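Local coordinates for protein cystalysin (Treponema denticola, PDB 1C7O) that belongs to the class I and II aminotransferase family of pyridoxal phosphate-dependent enzymes and forms a dimer with PPG bound at the subunit interface, at residues G63-T68 with F273-Y278. Sequence-based numbering, arbitrary orientation.
With PPG ((2E,3E)-4-(2-aminoethoxy)-2-[({3-hydroxy-2-methyl-5-[(phosphonooxy)methyl]pyridin-4-yl}methyl)imino]but-3-enoic acid), chain J.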
loop_
_atom_site.group_PDB
_atom_site.type_symbol
_atom_site.label_atom_id
_atom_site.label_comp_id
_atom_site.label_asym_id
_atom_site.label_seq_id
_atom_site.Cartn_x
_atom_site.Cartn_y
_atom_site.Cartn_z
ATOM N N GLY A 63 -11.215 -0.465 9.611
ATOM C CA GLY A 63 -10.832 0.938 9.562
ATOM C C GLY A 63 -9.332 1.163 9.635
ATOM O O GLY A 63 -8.557 0.232 9.437
ATOM N N TYR A 64 -8.915 2.394 9.921
ATOM C CA TYR A 64 -7.485 2.700 10.010
ATOM C C TYR A 64 -6.810 1.839 11.071
ATOM O O TYR A 64 -7.058 2.001 12.263
ATOM C CB TYR A 64 -7.281 4.190 10.306
ATOM C CG TYR A 64 -7.602 5.069 9.119
ATOM C CD1 TYR A 64 -6.795 5.055 7.983
ATOM C CD2 TYR A 64 -8.755 5.853 9.096
ATOM C CE1 TYR A 64 -7.131 5.799 6.847
ATOM C CE2 TYR A 64 -9.103 6.594 7.966
ATOM C CZ TYR A 64 -8.289 6.560 6.844
ATOM O OH TYR A 64 -8.647 7.264 5.711
ATOM N N THR A 65 -5.948 0.930 10.624
ATOM C CA THR A 65 -5.267 0.016 11.527
ATOM C C THR A 65 -3.755 0.110 11.462
ATOM O O THR A 65 -3.178 0.375 10.406
ATOM C CB THR A 65 -5.646 -1.459 11.229
ATOM O OG1 THR A 65 -7.065 -1.579 11.055
ATOM C CG2 THR A 65 -5.215 -2.353 12.383
ATOM N N GLY A 66 -3.124 -0.125 12.610
ATOM C CA GLY A 66 -1.680 -0.101 12.715
ATOM C C GLY A 66 -1.262 -1.362 13.446
ATOM O O GLY A 66 -2.128 -2.104 13.902
ATOM N N PRO A 67 0.049 -1.635 13.588
ATOM C CA PRO A 67 0.548 -2.833 14.276
ATOM C C PRO A 67 0.361 -2.831 15.794
ATOM O O PRO A 67 0.616 -1.826 16.454
ATOM C CB PRO A 67 2.019 -2.841 13.899
ATOM C CG PRO A 67 2.340 -1.379 13.894
ATOM C CD PRO A 67 1.174 -0.796 13.131
ATOM N N THR A 68 -0.076 -3.961 16.346
ATOM C CA THR A 68 -0.261 -4.084 17.793
ATOM C C THR A 68 1.053 -4.538 18.429
ATOM O O THR A 68 1.976 -4.947 17.731
ATOM C CB THR A 68 -1.353 -5.122 18.156
ATOM O OG1 THR A 68 -1.020 -6.394 17.587
ATOM C CG2 THR A 68 -2.698 -4.679 17.638
ATOM N N PHE A 273 -2.190 0.916 6.340
ATOM C CA PHE A 273 -3.312 0.811 7.272
ATOM C C PHE A 273 -4.071 -0.497 7.068
ATOM O O PHE A 273 -5.045 -0.779 7.765
ATOM C CB PHE A 273 -4.281 1.973 7.073
ATOM C CG PHE A 273 -3.673 3.321 7.313
ATOM C CD1 PHE A 273 -3.722 4.301 6.330
ATOM C CD2 PHE A 273 -3.063 3.623 8.529
ATOM C CE1 PHE A 273 -3.174 5.561 6.548
ATOM C CE2 PHE A 273 -2.510 4.885 8.758
ATOM C CZ PHE A 273 -2.564 5.855 7.766
ATOM N N THR A 274 -3.622 -1.287 6.101
ATOM C CA THR A 274 -4.260 -2.554 5.774
ATOM C C THR A 274 -4.376 -3.494 6.978
ATOM O O THR A 274 -3.429 -4.202 7.335
ATOM C CB THR A 274 -3.506 -3.252 4.617
ATOM O OG1 THR A 274 -3.954 -4.610 4.495
ATOM C CG2 THR A 274 -2.018 -3.222 4.866
ATOM N N THR A 275 -5.554 -3.497 7.589
ATOM C CA THR A 275 -5.831 -4.319 8.760
ATOM C C THR A 275 -5.539 -5.821 8.630
ATOM O O THR A 275 -4.952 -6.417 9.542
ATOM C CB THR A 275 -7.289 -4.130 9.205
ATOM O OG1 THR A 275 -7.623 -5.108 10.204
ATOM C CG2 THR A 275 -8.218 -4.248 8.013
ATOM N N LEU A 276 -5.938 -6.434 7.514
ATOM C CA LEU A 276 -5.704 -7.866 7.316
ATOM C C LEU A 276 -4.227 -8.190 7.112
ATOM O O LEU A 276 -3.759 -9.277 7.486
ATOM C CB LEU A 276 -6.518 -8.391 6.129
ATOM C CG LEU A 276 -8.039 -8.230 6.248
ATOM C CD1 LEU A 276 -8.696 -8.765 4.991
ATOM C CD2 LEU A 276 -8.555 -8.962 7.467
ATOM N N GLY A 277 -3.492 -7.252 6.522
ATOM C CA GLY A 277 -2.074 -7.475 6.307
ATOM C C GLY A 277 -1.366 -7.800 7.613
ATOM O O GLY A 277 -0.559 -8.726 7.673
ATOM N N TYR A 278 -1.668 -7.048 8.664
ATOM C CA TYR A 278 -1.034 -7.289 9.959
ATOM C C TYR A 278 -1.428 -8.647 10.531
ATOM O O TYR A 278 -0.582 -9.379 11.047
ATOM C CB TYR A 278 -1.408 -6.198 10.969
ATOM C CG TYR A 278 -0.904 -4.817 10.630
ATOM C CD1 TYR A 278 -1.747 -3.869 10.064
ATOM C CD2 TYR A 278 0.409 -4.449 10.892
ATOM C CE1 TYR A 278 -1.295 -2.580 9.771
ATOM C CE2 TYR A 278 0.873 -3.165 10.603
ATOM C CZ TYR A 278 0.011 -2.238 10.043
ATOM O OH TYR A 278 0.447 -0.965 9.756
HETATM N N1 PPG J . -8.990 12.898 1.782
HETATM C C2 PPG J . -9.887 13.571 2.625
HETATM C C2A PPG J . -10.401 14.880 2.067
HETATM C C3 PPG J . -10.199 12.938 3.923
HETATM O O3 PPG J . -11.035 13.683 4.631
HETATM C C4 PPG J . -9.624 11.718 4.293
HETATM C C4A PPG J . -9.863 11.178 5.724
HETATM C C5 PPG J . -8.637 11.086 3.279
HETATM C C6 PPG J . -8.375 11.728 2.048
HETATM C C5A PPG J . -7.814 9.800 3.677
HETATM O OP4 PPG J . -7.616 8.966 2.554
HETATM P P PPG J . -6.631 7.703 2.567
HETATM O OP1 PPG J . -5.238 8.136 2.334
HETATM O OP2 PPG J . -7.256 7.041 1.326
HETATM O OP3 PPG J . -6.892 6.830 3.723
HETATM N N4A PPG J . -8.854 11.717 6.626
HETATM C CAI PPG J . -9.067 11.542 8.084
HETATM C CBC PPG J . -9.771 12.592 8.911
HETATM O O2B PPG J . -9.966 12.328 10.253
HETATM O O3B PPG J . -10.210 13.734 8.387
HETATM C CBI PPG J . -8.550 10.337 8.801
HETATM C CGI PPG J . -7.298 9.713 8.465
HETATM O OET PPG J . -6.411 9.330 9.459
HETATM C CEI PPG J . -5.332 8.698 8.805
HETATM C CFI PPG J . -4.398 8.196 9.872
HETATM N NI PPG J . -5.143 7.279 10.747
#
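At the dimer-interface active site of this fold-type I PLP enzyme, Tyr64 and Phe273 meet in a T-shaped pair that illustrates how one subunit completes the pocket of the other. The CD1 edge of Tyr64 points at the face of Phe273, with ring centroids 5.0 Å apart and planes at 86°. At the far end of its ring, Tyr64 OH donates to the phosphate oxygen OP3 of PPG over 2.7 Å and also hydrogen-bonds Lys238 of the second subunit, while the aminoethoxy arm of PPG passes over one face of the tyrosine ring. Phe273 CZ touches the same arm at CFI, 3.6 Å away. Behind the rings the backbones run close: Phe273 CA makes a CA-H...O contact of 3.2 Å with Thr65 O, beside a weak bond from Thr65 N to Phe273 O. With OG1 beside the backbone N (chi1 -46°), Thr65 donates to Gly63 O from 43° above the carbonyl plane, and this hydroxyl also rests on Thr275 CB. Farther along, the Gly66-Pro67 peptide lies over one face of Tyr278, Pro67 N being 3.5 Å from CE2, while Tyr278 OH is hydrogen-bonded to Pro272 O. Such a tyrosine, reaching across to the phosphate of a PPG that the second subunit also binds, is characteristic of the aminotransferase-type dimer.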